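Local atomic coordinates of auracyanin-B-2 (Chloroflexus aurantiacus, PDB entry 1QHQ), a protein that binds a single type I "blue" copper ion and probably serves as a soluble electron acceptor for the membrane-bound alternative complex III. Residues 40-45 and 107-112; 58-63 and 84-89; 7-12 and 111-116. One frame throughout, in Å; residues are numbered along the deposited sequence.

Contact 1. Residues 40-45 and 107-112; sequences NTVVRL and SVTFRT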
ATOM      1  N   ASN A  40     -11.355  12.214   2.968  1.00 11.86           N
ATOM      2  CA  ASN A  40     -10.920  13.490   2.389  1.00 12.78           C
ATOM      3  C   ASN A  40      -9.954  14.217   3.278  1.00 13.05           C
ATOM      4  O   ASN A  40      -9.976  15.447   3.471  1.00 14.90           O
ATOM      5  CB  ASN A  40     -12.176  14.366   2.105  1.00 17.94           C
ATOM      6  CG  ASN A  40     -11.806  15.600   1.291  1.00 26.92           C
ATOM      7  OD1 ASN A  40     -11.007  15.521   0.352  1.00 32.24           O
ATOM      8  ND2 ASN A  40     -12.359  16.753   1.646  1.00 30.82           N
ATOM      9  N   THR A  41      -8.970  13.492   3.826  1.00 11.53           N
ATOM     10  CA  THR A  41      -7.976  13.984   4.724  1.00 11.98           C
ATOM     11  C   THR A  41      -6.570  13.610   4.233  1.00 11.77           C
ATOM     12  O   THR A  41      -6.410  12.526   3.655  1.00 12.03           O
ATOM     13  CB  THR A  41      -8.138  13.291   6.131  1.00 12.42           C
ATOM     14  OG1 THR A  41      -9.469  13.654   6.597  1.00 13.49           O
ATOM     15  CG2 THR A  41      -7.106  13.810   7.081  1.00 14.31           C
ATOM     16  N   VAL A  42      -5.626  14.511   4.364  1.00  9.80           N
ATOM     17  CA  VAL A  42      -4.237  14.196   3.956  1.00  9.44           C
ATOM     18  C   VAL A  42      -3.569  13.386   5.054  1.00  9.77           C
ATOM     19  O   VAL A  42      -3.492  13.792   6.217  1.00 10.48           O
ATOM     20  CB  VAL A  42      -3.401  15.450   3.688  1.00 10.54           C
ATOM     21  CG1 VAL A  42      -1.993  15.100   3.207  1.00 12.76           C
ATOM     22  CG2 VAL A  42      -4.119  16.310   2.625  1.00 14.10           C
ATOM     23  N   VAL A  43      -3.075  12.208   4.642  1.00 10.11           N
ATOM     24  CA  VAL A  43      -2.419  11.315   5.617  1.00  6.73           C
ATOM     25  C   VAL A  43      -1.055  10.911   5.096  1.00  7.22           C
ATOM     26  O   VAL A  43      -0.916  10.675   3.890  1.00  7.92           O
ATOM     27  CB  VAL A  43      -3.245  10.008   5.821  1.00  8.17           C
ATOM     28  CG1 VAL A  43      -2.509   9.018   6.671  0.50 11.41           C
ATOM     29  CG2 VAL A  43      -4.618  10.368   6.389  0.50  2.92           C
ATOM     30  N   ARG A  44      -0.052  10.899   5.959  1.00  8.42           N
ATOM     31  CA  ARG A  44       1.209  10.250   5.626  1.00  9.38           C
ATOM     32  C   ARG A  44       1.242   8.854   6.244  1.00  6.43           C
ATOM     33  O   ARG A  44       1.160   8.677   7.442  1.00  7.93           O
ATOM     34  CB  ARG A  44       2.438  11.043   6.075  1.00  8.43           C
ATOM     35  CG  ARG A  44       3.725  10.364   5.424  1.00  8.98           C
ATOM     36  CD  ARG A  44       4.959  11.079   5.965  1.00 10.18           C
ATOM     37  NE  ARG A  44       5.189  10.791   7.362  1.00 12.87           N
ATOM     38  CZ  ARG A  44       5.388  11.529   8.394  1.00 13.21           C
ATOM     39  NH1 ARG A  44       5.449  12.892   8.251  1.00 14.60           N
ATOM     40  NH2 ARG A  44       5.524  11.043   9.623  1.00 15.51           N
ATOM     41  N   LEU A  45       1.388   7.850   5.332  1.00  9.34           N
ATOM     42  CA  LEU A  45       1.498   6.477   5.815  1.00 10.09           C
ATOM     43  C   LEU A  45       2.988   6.077   5.782  1.00  6.94           C
ATOM     44  O   LEU A  45       3.653   6.303   4.764  1.00  9.95           O
ATOM     45  CB  LEU A  45       0.726   5.559   4.845  1.00 10.03           C
ATOM     46  CG  LEU A  45       0.644   4.077   5.241  0.50 11.39           C
ATOM     47  CD1 LEU A  45      -0.524   3.399   4.573  0.50 11.89           C
ATOM     48  CD2 LEU A  45       1.953   3.361   4.881  0.50  7.28           C
ATOM     49  N   SER A 107       7.508   6.101   2.810  1.00 10.80           N
ATOM     50  CA  SER A 107       6.160   6.650   3.102  1.00  9.88           C
ATOM     51  C   SER A 107       5.430   6.927   1.798  1.00  9.35           C
ATOM     52  O   SER A 107       6.004   7.094   0.730  1.00 11.07           O
ATOM     53  CB  SER A 107       6.289   7.954   3.901  1.00 12.18           C
ATOM     54  OG  SER A 107       6.958   7.711   5.140  1.00 13.46           O
ATOM     55  N   VAL A 108       4.115   7.197   1.984  1.00  8.47           N
ATOM     56  CA  VAL A 108       3.326   7.794   0.899  1.00  6.69           C
ATOM     57  C   VAL A 108       2.337   8.798   1.520  1.00 10.25           C
ATOM     58  O   VAL A 108       1.813   8.521   2.574  1.00  8.90           O
ATOM     59  CB  VAL A 108       2.640   6.786   0.014  1.00  9.97           C
ATOM     60  CG1 VAL A 108       1.663   5.888   0.743  1.00 11.49           C
ATOM     61  CG2 VAL A 108       1.977   7.443  -1.199  1.00 11.28           C
ATOM     62  N   THR A 109       2.229   9.962   0.887  1.00  9.58           N
ATOM     63  CA  THR A 109       1.335  11.008   1.446  1.00  8.54           C
ATOM     64  C   THR A 109       0.205  11.208   0.453  1.00  9.21           C
ATOM     65  O   THR A 109       0.448  11.450  -0.739  1.00  8.96           O
ATOM     66  CB  THR A 109       2.082  12.316   1.653  1.00  7.19           C
ATOM     67  OG1 THR A 109       3.103  12.111   2.674  1.00 10.24           O
ATOM     68  CG2 THR A 109       1.129  13.429   2.154  1.00  9.47           C
ATOM     69  N   PHE A 110      -1.016  11.007   0.930  1.00  7.87           N
ATOM     70  CA  PHE A 110      -2.157  10.972   0.043  1.00  8.63           C
ATOM     71  C   PHE A 110      -3.395  11.560   0.712  1.00  9.60           C
ATOM     72  O   PHE A 110      -3.519  11.529   1.932  1.00 10.26           O
ATOM     73  CB  PHE A 110      -2.429   9.564  -0.488  1.00 10.95           C
ATOM     74  CG  PHE A 110      -2.859   8.575   0.567  1.00  9.41           C
ATOM     75  CD1 PHE A 110      -1.942   8.005   1.423  1.00 10.10           C
ATOM     76  CD2 PHE A 110      -4.198   8.229   0.705  1.00  9.81           C
ATOM     77  CE1 PHE A 110      -2.350   7.110   2.390  1.00 10.82           C
ATOM     78  CE2 PHE A 110      -4.621   7.366   1.692  1.00  9.81           C
ATOM     79  CZ  PHE A 110      -3.670   6.744   2.512  1.00 13.37           C
ATOM     80  N   ARG A 111      -4.365  11.912  -0.128  1.00 10.37           N
ATOM     81  CA  ARG A 111      -5.685  12.301   0.385  1.00 11.80           C
ATOM     82  C   ARG A 111      -6.572  11.051   0.406  1.00 10.31           C
ATOM     83  O   ARG A 111      -6.710  10.354  -0.587  1.00 12.30           O
ATOM     84  CB  ARG A 111      -6.314  13.394  -0.487  1.00 15.23           C
ATOM     85  CG  ARG A 111      -7.653  13.882   0.095  0.50 15.80           C
ATOM     86  CD  ARG A 111      -8.147  15.107  -0.671  0.50 17.55           C
ATOM     87  NE  ARG A 111      -7.174  16.200  -0.607  0.50 18.87           N
ATOM     88  CZ  ARG A 111      -7.123  17.083   0.382  0.50 16.36           C
ATOM     89  NH1 ARG A 111      -7.979  16.965   1.399  0.50 16.49           N
ATOM     90  NH2 ARG A 111      -6.219  18.043   0.420  0.50 15.54           N
ATOM     91  N   THR A 112      -7.077  10.748   1.598  1.00 11.17           N
ATOM     92  CA  THR A 112      -7.958   9.552   1.668  1.00  9.61           C
ATOM     93  C   THR A 112      -9.187   9.771   0.789  1.00 12.07           C
ATOM     94  O   THR A 112      -9.632  10.909   0.591  1.00 10.00           O
ATOM     95  CB  THR A 112      -8.382   9.323   3.115  1.00 11.74           C
ATOM     96  OG1 THR A 112      -8.986  10.551   3.581  1.00 11.03           O
ATOM     97  CG2 THR A 112      -7.193   9.007   4.025  1.00 10.98           C
TER

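Contact 2. Residues 58-63 and 84-89; sequences NWVLVN and FVPPPD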
ATOM      1  N   ASN A  58       5.675  -3.822  -0.101  1.00 12.19           N
ATOM      2  CA  ASN A  58       5.201  -2.423  -0.279  1.00 11.08           C
ATOM      3  C   ASN A  58       3.797  -2.390   0.346  1.00 10.02           C
ATOM      4  O   ASN A  58       3.306  -3.317   0.907  1.00  9.29           O
ATOM      5  CB  ASN A  58       5.222  -1.928  -1.668  1.00 10.58           C
ATOM      6  CG  ASN A  58       4.240  -2.530  -2.630  1.00  8.66           C
ATOM      7  OD1 ASN A  58       3.603  -3.529  -2.251  1.00 11.58           O
ATOM      8  ND2 ASN A  58       4.097  -1.990  -3.826  1.00 13.21           N
ATOM      9  N   TRP A  59       3.248  -1.161   0.375  1.00  8.85           N
ATOM     10  CA  TRP A  59       1.870  -0.937   0.852  1.00 10.38           C
ATOM     11  C   TRP A  59       1.123  -0.234  -0.274  1.00  8.90           C
ATOM     12  O   TRP A  59       1.579   0.835  -0.772  1.00  8.73           O
ATOM     13  CB  TRP A  59       1.869  -0.114   2.114  1.00  9.62           C
ATOM     14  CG  TRP A  59       0.498   0.164   2.692  1.00  8.74           C
ATOM     15  CD1 TRP A  59      -0.126  -0.607   3.619  1.00  8.89           C
ATOM     16  CD2 TRP A  59      -0.366   1.268   2.412  1.00  9.88           C
ATOM     17  NE1 TRP A  59      -1.364  -0.036   3.952  1.00 11.07           N
ATOM     18  CE2 TRP A  59      -1.511   1.086   3.174  1.00  8.70           C
ATOM     19  CE3 TRP A  59      -0.253   2.374   1.558  1.00  8.70           C
ATOM     20  CZ2 TRP A  59      -2.559   2.033   3.191  1.00  8.92           C
ATOM     21  CZ3 TRP A  59      -1.316   3.301   1.534  1.00 11.37           C
ATOM     22  CH2 TRP A  59      -2.446   3.093   2.316  1.00  9.24           C
ATOM     23  N   VAL A  60       0.029  -0.829  -0.707  1.00  8.52           N
ATOM     24  CA  VAL A  60      -0.734  -0.350  -1.849  1.00 10.35           C
ATOM     25  C   VAL A  60      -2.225  -0.275  -1.510  1.00 10.30           C
ATOM     26  O   VAL A  60      -2.842  -1.257  -1.201  1.00  9.64           O
ATOM     27  CB  VAL A  60      -0.608  -1.249  -3.102  1.00 10.22           C
ATOM     28  CG1 VAL A  60      -1.358  -0.628  -4.289  1.00 12.24           C
ATOM     29  CG2 VAL A  60       0.865  -1.406  -3.463  1.00  9.77           C
ATOM     30  N   LEU A  61      -2.759   0.970  -1.556  1.00  9.99           N
ATOM     31  CA  LEU A  61      -4.214   1.121  -1.276  1.00  9.90           C
ATOM     32  C   LEU A  61      -4.978   1.132  -2.588  1.00 10.41           C
ATOM     33  O   LEU A  61      -4.641   1.889  -3.482  1.00 10.29           O
ATOM     34  CB  LEU A  61      -4.389   2.482  -0.551  1.00  9.25           C
ATOM     35  CG  LEU A  61      -5.894   2.794  -0.294  1.00  8.05           C
ATOM     36  CD1 LEU A  61      -6.432   1.775   0.708  1.00  8.69           C
ATOM     37  CD2 LEU A  61      -6.037   4.197   0.283  1.00 10.59           C
ATOM     38  N   VAL A  62      -5.975   0.255  -2.709  1.00 10.28           N
ATOM     39  CA  VAL A  62      -6.722   0.169  -3.952  1.00 11.02           C
ATOM     40  C   VAL A  62      -8.158   0.672  -3.765  1.00 12.27           C
ATOM     41  O   VAL A  62      -8.681   0.654  -2.672  1.00 11.71           O
ATOM     42  CB  VAL A  62      -6.709  -1.220  -4.577  1.00 15.85           C
ATOM     43  CG1 VAL A  62      -5.265  -1.752  -4.656  1.00 16.40           C
ATOM     44  CG2 VAL A  62      -7.601  -2.179  -3.854  1.00 15.34           C
ATOM     45  N   ASN A  63      -8.713   1.121  -4.901  1.00 12.76           N
ATOM     46  CA  ASN A  63     -10.064   1.725  -4.879  1.00 14.57           C
ATOM     47  C   ASN A  63     -11.143   0.673  -4.977  1.00 15.22           C
ATOM     48  O   ASN A  63     -11.888   0.590  -5.969  1.00 17.96           O
ATOM     49  CB  ASN A  63     -10.113   2.721  -6.039  1.00 14.98           C
ATOM     50  CG  ASN A  63     -11.436   3.489  -6.088  1.00 16.34           C
ATOM     51  OD1 ASN A  63     -11.903   3.764  -7.214  1.00 21.40           O
ATOM     52  ND2 ASN A  63     -12.008   3.773  -4.952  1.00 13.08           N
ATOM     53  N   PHE A  84       8.123  -4.243  -8.946  1.00 17.81           N
ATOM     54  CA  PHE A  84       6.790  -4.766  -8.744  1.00 17.65           C
ATOM     55  C   PHE A  84       5.869  -3.805  -8.003  1.00 18.99           C
ATOM     56  O   PHE A  84       4.915  -4.254  -7.338  1.00 19.38           O
ATOM     57  CB  PHE A  84       6.831  -6.148  -8.087  1.00 15.52           C
ATOM     58  CG  PHE A  84       7.653  -7.167  -8.867  1.00 16.36           C
ATOM     59  CD1 PHE A  84       7.180  -7.711 -10.036  1.00 16.89           C
ATOM     60  CD2 PHE A  84       8.902  -7.538  -8.399  1.00 19.85           C
ATOM     61  CE1 PHE A  84       7.938  -8.634 -10.752  1.00 20.33           C
ATOM     62  CE2 PHE A  84       9.668  -8.459  -9.102  1.00 21.83           C
ATOM     63  CZ  PHE A  84       9.164  -9.027 -10.254  1.00 20.15           C
ATOM     64  N   VAL A  85       6.137  -2.508  -8.093  1.00 21.11           N
ATOM     65  CA  VAL A  85       5.134  -1.526  -7.612  1.00 19.21           C
ATOM     66  C   VAL A  85       4.121  -1.401  -8.757  1.00 20.40           C
ATOM     67  O   VAL A  85       4.443  -1.745  -9.902  1.00 20.38           O
ATOM     68  CB  VAL A  85       5.744  -0.136  -7.369  1.00 16.73           C
ATOM     69  CG1 VAL A  85       6.696  -0.166  -6.176  1.00 17.98           C
ATOM     70  CG2 VAL A  85       6.452   0.380  -8.616  1.00 19.08           C
ATOM     71  N   PRO A  86       2.925  -0.944  -8.476  1.00 18.35           N
ATOM     72  CA  PRO A  86       1.991  -0.609  -9.558  1.00 18.19           C
ATOM     73  C   PRO A  86       2.647   0.403 -10.470  1.00 18.11           C
ATOM     74  O   PRO A  86       3.344   1.314 -10.010  1.00 19.08           O
ATOM     75  CB  PRO A  86       0.818   0.048  -8.800  1.00 18.05           C
ATOM     76  CG  PRO A  86       0.912  -0.502  -7.423  1.00 18.20           C
ATOM     77  CD  PRO A  86       2.412  -0.601  -7.136  1.00 18.09           C
ATOM     78  N   PRO A  87       2.504   0.259 -11.781  1.00 21.38           N
ATOM     79  CA  PRO A  87       2.935   1.255 -12.729  1.00 22.22           C
ATOM     80  C   PRO A  87       2.204   2.571 -12.471  1.00 24.64           C
ATOM     81  O   PRO A  87       1.078   2.565 -11.954  1.00 22.49           O
ATOM     82  CB  PRO A  87       2.500   0.681 -14.084  1.00 23.42           C
ATOM     83  CG  PRO A  87       2.514  -0.803 -13.848  1.00 22.27           C
ATOM     84  CD  PRO A  87       1.943  -0.954 -12.441  1.00 22.67           C
ATOM     85  N   PRO A  88       2.836   3.670 -12.811  1.00 25.94           N
ATOM     86  CA  PRO A  88       2.206   4.982 -12.646  1.00 28.14           C
ATOM     87  C   PRO A  88       0.894   4.975 -13.425  1.00 30.31           C
ATOM     88  O   PRO A  88       0.780   4.247 -14.420  1.00 32.36           O
ATOM     89  CB  PRO A  88       3.197   5.952 -13.235  1.00 28.30           C
ATOM     90  CG  PRO A  88       4.438   5.220 -13.507  1.00 27.95           C
ATOM     91  CD  PRO A  88       4.168   3.753 -13.420  1.00 27.27           C
ATOM     92  N   ASP A  89      -0.159   5.564 -12.878  1.00 32.03           N
ATOM     93  CA  ASP A  89      -1.438   5.632 -13.563  1.00 31.82           C
ATOM     94  C   ASP A  89      -2.211   4.332 -13.578  1.00 30.43           C
ATOM     95  O   ASP A  89      -3.233   4.246 -14.302  1.00 30.80           O
ATOM     96  CB  ASP A  89      -1.264   6.145 -15.006  1.00 37.88           C
ATOM     97  CG  ASP A  89      -0.688   7.552 -15.051  1.00 42.11           C
ATOM     98  OD1 ASP A  89      -0.972   8.346 -14.136  1.00 43.67           O
ATOM     99  OD2 ASP A  89       0.135   7.805 -15.963  1.00 45.58           O
TER

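Contact 3. Residues 7-12 and 111-116; sequences GSNVVN and RTPAPG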
ATOM      1  N   GLY A   7       0.301   6.880  -6.925  1.00 15.35           N
ATOM      2  CA  GLY A   7      -1.127   6.684  -6.691  1.00 14.02           C
ATOM      3  C   GLY A   7      -1.923   7.901  -7.142  1.00 14.97           C
ATOM      4  O   GLY A   7      -1.475   9.036  -7.165  1.00 15.22           O
ATOM      5  N   SER A   8      -3.206   7.611  -7.479  1.00 14.03           N
ATOM      6  CA  SER A   8      -4.072   8.688  -7.918  1.00 14.70           C
ATOM      7  C   SER A   8      -4.282   9.747  -6.857  1.00 15.73           C
ATOM      8  O   SER A   8      -4.591  10.880  -7.217  1.00 15.43           O
ATOM      9  CB  SER A   8      -5.429   8.152  -8.397  1.00 13.23           C
ATOM     10  OG  SER A   8      -6.125   7.547  -7.301  1.00 19.06           O
ATOM     11  N   ASN A   9      -4.205   9.409  -5.582  1.00 13.10           N
ATOM     12  CA  ASN A   9      -4.541  10.348  -4.517  1.00 11.23           C
ATOM     13  C   ASN A   9      -3.324  10.949  -3.830  1.00  8.89           C
ATOM     14  O   ASN A   9      -3.461  11.613  -2.800  1.00 11.68           O
ATOM     15  CB  ASN A   9      -5.412   9.609  -3.480  1.00  8.90           C
ATOM     16  CG  ASN A   9      -6.842   9.417  -4.002  1.00 12.79           C
ATOM     17  OD1 ASN A   9      -7.086   9.225  -5.192  1.00 14.31           O
ATOM     18  ND2 ASN A   9      -7.793   9.455  -3.072  1.00 15.70           N
ATOM     19  N   VAL A  10      -2.135  10.712  -4.386  1.00 10.10           N
ATOM     20  CA  VAL A  10      -0.927  11.334  -3.778  1.00 10.47           C
ATOM     21  C   VAL A  10      -1.004  12.843  -3.845  1.00 14.63           C
ATOM     22  O   VAL A  10      -1.431  13.374  -4.875  1.00 13.79           O
ATOM     23  CB  VAL A  10       0.338  10.851  -4.513  1.00 14.54           C
ATOM     24  CG1 VAL A  10       1.573  11.620  -4.131  1.00 18.02           C
ATOM     25  CG2 VAL A  10       0.507   9.371  -4.123  1.00 11.82           C
ATOM     26  N   VAL A  11      -0.637  13.508  -2.758  1.00 12.02           N
ATOM     27  CA  VAL A  11      -0.630  14.982  -2.752  1.00 12.07           C
ATOM     28  C   VAL A  11       0.639  15.454  -2.060  1.00 13.29           C
ATOM     29  O   VAL A  11       1.190  14.776  -1.181  1.00 12.98           O
ATOM     30  CB  VAL A  11      -1.850  15.585  -2.051  1.00 13.74           C
ATOM     31  CG1 VAL A  11      -3.147  15.409  -2.817  1.00 14.62           C
ATOM     32  CG2 VAL A  11      -1.994  15.099  -0.627  1.00 12.72           C
ATOM     33  N   ASN A  12       1.116  16.632  -2.458  1.00 13.84           N
ATOM     34  CA  ASN A  12       2.216  17.299  -1.770  1.00 13.75           C
ATOM     35  C   ASN A  12       1.632  18.331  -0.821  1.00 12.76           C
ATOM     36  O   ASN A  12       1.564  19.548  -1.061  1.00 13.06           O
ATOM     37  CB  ASN A  12       3.148  17.958  -2.801  1.00 12.20           C
ATOM     38  CG  ASN A  12       4.201  16.976  -3.307  0.50 11.03           C
ATOM     39  OD1 ASN A  12       4.711  16.193  -2.517  0.50  8.29           O
ATOM     40  ND2 ASN A  12       4.526  17.000  -4.589  0.50 13.26           N
ATOM     41  N   ARG A 111      -4.365  11.912  -0.128  1.00 10.37           N
ATOM     42  CA  ARG A 111      -5.685  12.301   0.385  1.00 11.80           C
ATOM     43  C   ARG A 111      -6.572  11.051   0.406  1.00 10.31           C
ATOM     44  O   ARG A 111      -6.710  10.354  -0.587  1.00 12.30           O
ATOM     45  CB  ARG A 111      -6.314  13.394  -0.487  1.00 15.23           C
ATOM     46  CG  ARG A 111      -7.653  13.882   0.095  0.50 15.80           C
ATOM     47  CD  ARG A 111      -8.147  15.107  -0.671  0.50 17.55           C
ATOM     48  NE  ARG A 111      -7.174  16.200  -0.607  0.50 18.87           N
ATOM     49  CZ  ARG A 111      -7.123  17.083   0.382  0.50 16.36           C
ATOM     50  NH1 ARG A 111      -7.979  16.965   1.399  0.50 16.49           N
ATOM     51  NH2 ARG A 111      -6.219  18.043   0.420  0.50 15.54           N
ATOM     52  N   THR A 112      -7.077  10.748   1.598  1.00 11.17           N
ATOM     53  CA  THR A 112      -7.958   9.552   1.668  1.00  9.61           C
ATOM     54  C   THR A 112      -9.187   9.771   0.789  1.00 12.07           C
ATOM     55  O   THR A 112      -9.632  10.909   0.591  1.00 10.00           O
ATOM     56  CB  THR A 112      -8.382   9.323   3.115  1.00 11.74           C
ATOM     57  OG1 THR A 112      -8.986  10.551   3.581  1.00 11.03           O
ATOM     58  CG2 THR A 112      -7.193   9.007   4.025  1.00 10.98           C
ATOM     59  N   PRO A 113      -9.748   8.697   0.270  1.00 11.34           N
ATOM     60  CA  PRO A 113     -10.926   8.710  -0.563  1.00  8.88           C
ATOM     61  C   PRO A 113     -12.209   8.935   0.222  1.00 10.90           C
ATOM     62  O   PRO A 113     -12.161   9.332   1.397  1.00 10.81           O
ATOM     63  CB  PRO A 113     -10.894   7.302  -1.199  1.00 11.74           C
ATOM     64  CG  PRO A 113     -10.361   6.467  -0.060  1.00 10.62           C
ATOM     65  CD  PRO A 113      -9.228   7.316   0.500  1.00 11.56           C
ATOM     66  N   ALA A 114     -13.356   8.785  -0.432  1.00 10.79           N
ATOM     67  CA  ALA A 114     -14.665   8.998   0.261  1.00 11.23           C
ATOM     68  C   ALA A 114     -14.908   7.927   1.294  1.00 11.38           C
ATOM     69  O   ALA A 114     -14.248   6.855   1.238  1.00 12.09           O
ATOM     70  CB  ALA A 114     -15.725   8.838  -0.859  1.00 13.83           C
ATOM     71  N   PRO A 115     -15.845   8.076   2.183  1.00 10.86           N
ATOM     72  CA  PRO A 115     -16.161   7.083   3.198  1.00 10.25           C
ATOM     73  C   PRO A 115     -16.465   5.779   2.501  1.00  9.44           C
ATOM     74  O   PRO A 115     -17.060   5.748   1.408  1.00 11.85           O
ATOM     75  CB  PRO A 115     -17.435   7.636   3.878  1.00 10.21           C
ATOM     76  CG  PRO A 115     -17.193   9.142   3.763  1.00 11.36           C
ATOM     77  CD  PRO A 115     -16.713   9.284   2.322  1.00  9.47           C
ATOM     78  N   GLY A 116     -15.971   4.650   3.065  1.00  9.55           N
ATOM     79  CA  GLY A 116     -16.192   3.366   2.419  1.00 10.83           C
ATOM     80  C   GLY A 116     -15.071   2.409   2.945  1.00  9.55           C
ATOM     81  O   GLY A 116     -14.394   2.769   3.874  1.00 10.58           O
TER

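Contact 1. Residues 40-45 and 107-112
Val43 and Phe110 form the central hydrogen-bonded pair of two antiparallel strands, each giving its N-H to the other's carbonyl. Val43 N reaches Phe110 O at 2.8 Å and the bond is almost straight (172°). Leu45 and Val108 repeat the pattern, while Val42 with Arg111 and Arg44 with Thr109 are the non-hydrogen-bonded pairs between.

The tight side is the one carrying Val43, Leu45, Val108 and Phe110. Beta-branched valines suit an extended backbone, and the flat Phe110 ring can slip in among aliphatic groups: it takes Leu45 CB at its edge, 4.2 Å from CE1. Beyond the strand, Thr112 N still donates to Thr41 O (2.8 Å). The Thr112 hydroxyl OG1 sits between backbone N and carbonyl carbon (chi1 55°), where it accepts the N-H of Thr41, with N 3.0 Å away; Pro38 O is a second partner of the same hydroxyl.

On the other side Val42 is buried, but Arg44, Thr109 and Arg111 are polar and partly open to solvent. In the conformer described, Arg111 lays one face of its guanidinium over Val42 CG2, 3.5 Å from NH2, and runs alongside Asn40, whose backbone O takes only a weak bond from NH1 at the guanidinium edge; the salt bridge of NH2 is to Glu13. The aliphatic part of Arg44 passes over Thr109, CG 3.3 Å from OG1, before its charged end pairs with Asp46.

Strand 42-49 is the middle strand of one sheet of the cupredoxin beta-sandwich, with 104-111 on one flank and 17-22 on the other. Val43 and Leu45 touch Val19 of that third strand, and Val43 and Thr112 also meet Leu37 of strand 34-38 in the opposing sheet.

Contact 2. Residues 58-63 and 84-89
Val60 and Pro86 face each other across backbones that do not pair, their CA atoms 8.2 Å apart, as the short strand 60-62 passes an irregular loop without joining it in a sheet. The gap is bridged by side chains alone. Both methyls of Val60 are used: CG1 lies 3.9 Å from Pro86 CG and CG2 4.1 Å from Pro86 CD. The branch anti to the backbone N (chi1 -176°) is CG1, and the other methyl lies beside that N, turning both carbons of the fork to the ring. The valine and the proline overlap side by side, each pointing back past the other, in a purely apolar meeting. Proline suits this place because it is compact, has no N-H to satisfy, and stiffens the loop; two more prolines follow it.

The layer being packed belongs to the cupredoxin sandwich: strand 60-62 lies between 116-121 and 93-96 in its five-stranded sheet, and helix 66-77 covers the same region, with Val72 touching both Val60 and Pro86. Trp96 of strand 93-96 also touches both residues.

Toward the copper end, Asn58 carries the contact on. Its side chain leaves the backbone in the position between N and carbonyl carbon (chi1 69°), which sets ND2 4.0 Å from Val85 CG1 and equally near Pro86 CD. These are van der Waals contacts; the buried ND2 has its hydrogen-bond partner outside the two segments. The amide oxygen OD1 accepts the backbone N-H of Thr123, a bond that probably helps hold the loop of the copper ligand Cys122, and an asparagine suits the place by offering both donor and acceptor. Phe84 O is bound by the Thr123 hydroxyl. Asn58 itself directly follows the copper ligand His57, and its side chain is about 6 Å from the metal.

Contact 3. Residues 7-12 and 111-116
With chi1 at -75° and chi2 at 34°, the Asn9 side chain lies beside its own backbone N and turns ND2 onto Arg111 O, 2.9 Å away. The amide is well aimed: that oxygen lies close to the amide plane, and the N-H points at it at 160°. The main chain of Asn9 grips the same residue a second time, Arg111 N donating to Asn9 O at 2.8 Å, so both backbone polar groups of Arg111 are held by one asparagine.

Asn9 is the third residue of a type I beta turn running from Gly7 to Val10, closed by a weak bond from Val10 N to Gly7 O. Ser8 OG donates to Asn9 OD1 and helps to fix the amide rotation. The turn belongs to the N-terminal arm that leads toward strand 17-22 and lies along the end of strand 104-111.

With an alanine in place of Asn9, Arg111 O would probably lose its amide donor and Ser8 OG its acceptor. Farther along, Val11 sets CG2 4.0 Å from Arg111 N, and its branched side chain also meets Val42 of the neighbouring strand, an apolar patch that suits a valine.

How the contacts relate
From the N terminus, the arm 7-12 comes first, and contact 3 closes a long loop by joining it to 111-116, where strand 104-111 turns toward strand 116-121. Contact 1 starts later, at 40-45, but its far end, 107-112, overlaps that of contact 3 at Arg111 and Thr112. Contact 2 is nested inside both, joining strand 60-62 to the loop that follows helix 66-77. Contact 1 pairs strands 42-49 and 104-111 of the three-stranded sheet, contact 3 fastens the arm to that sheet's edge, and contact 2 packs the opposing sheet near the copper. Across the interior, Trp59 packs on Val108 and Phe110, and Leu61 on Phe110.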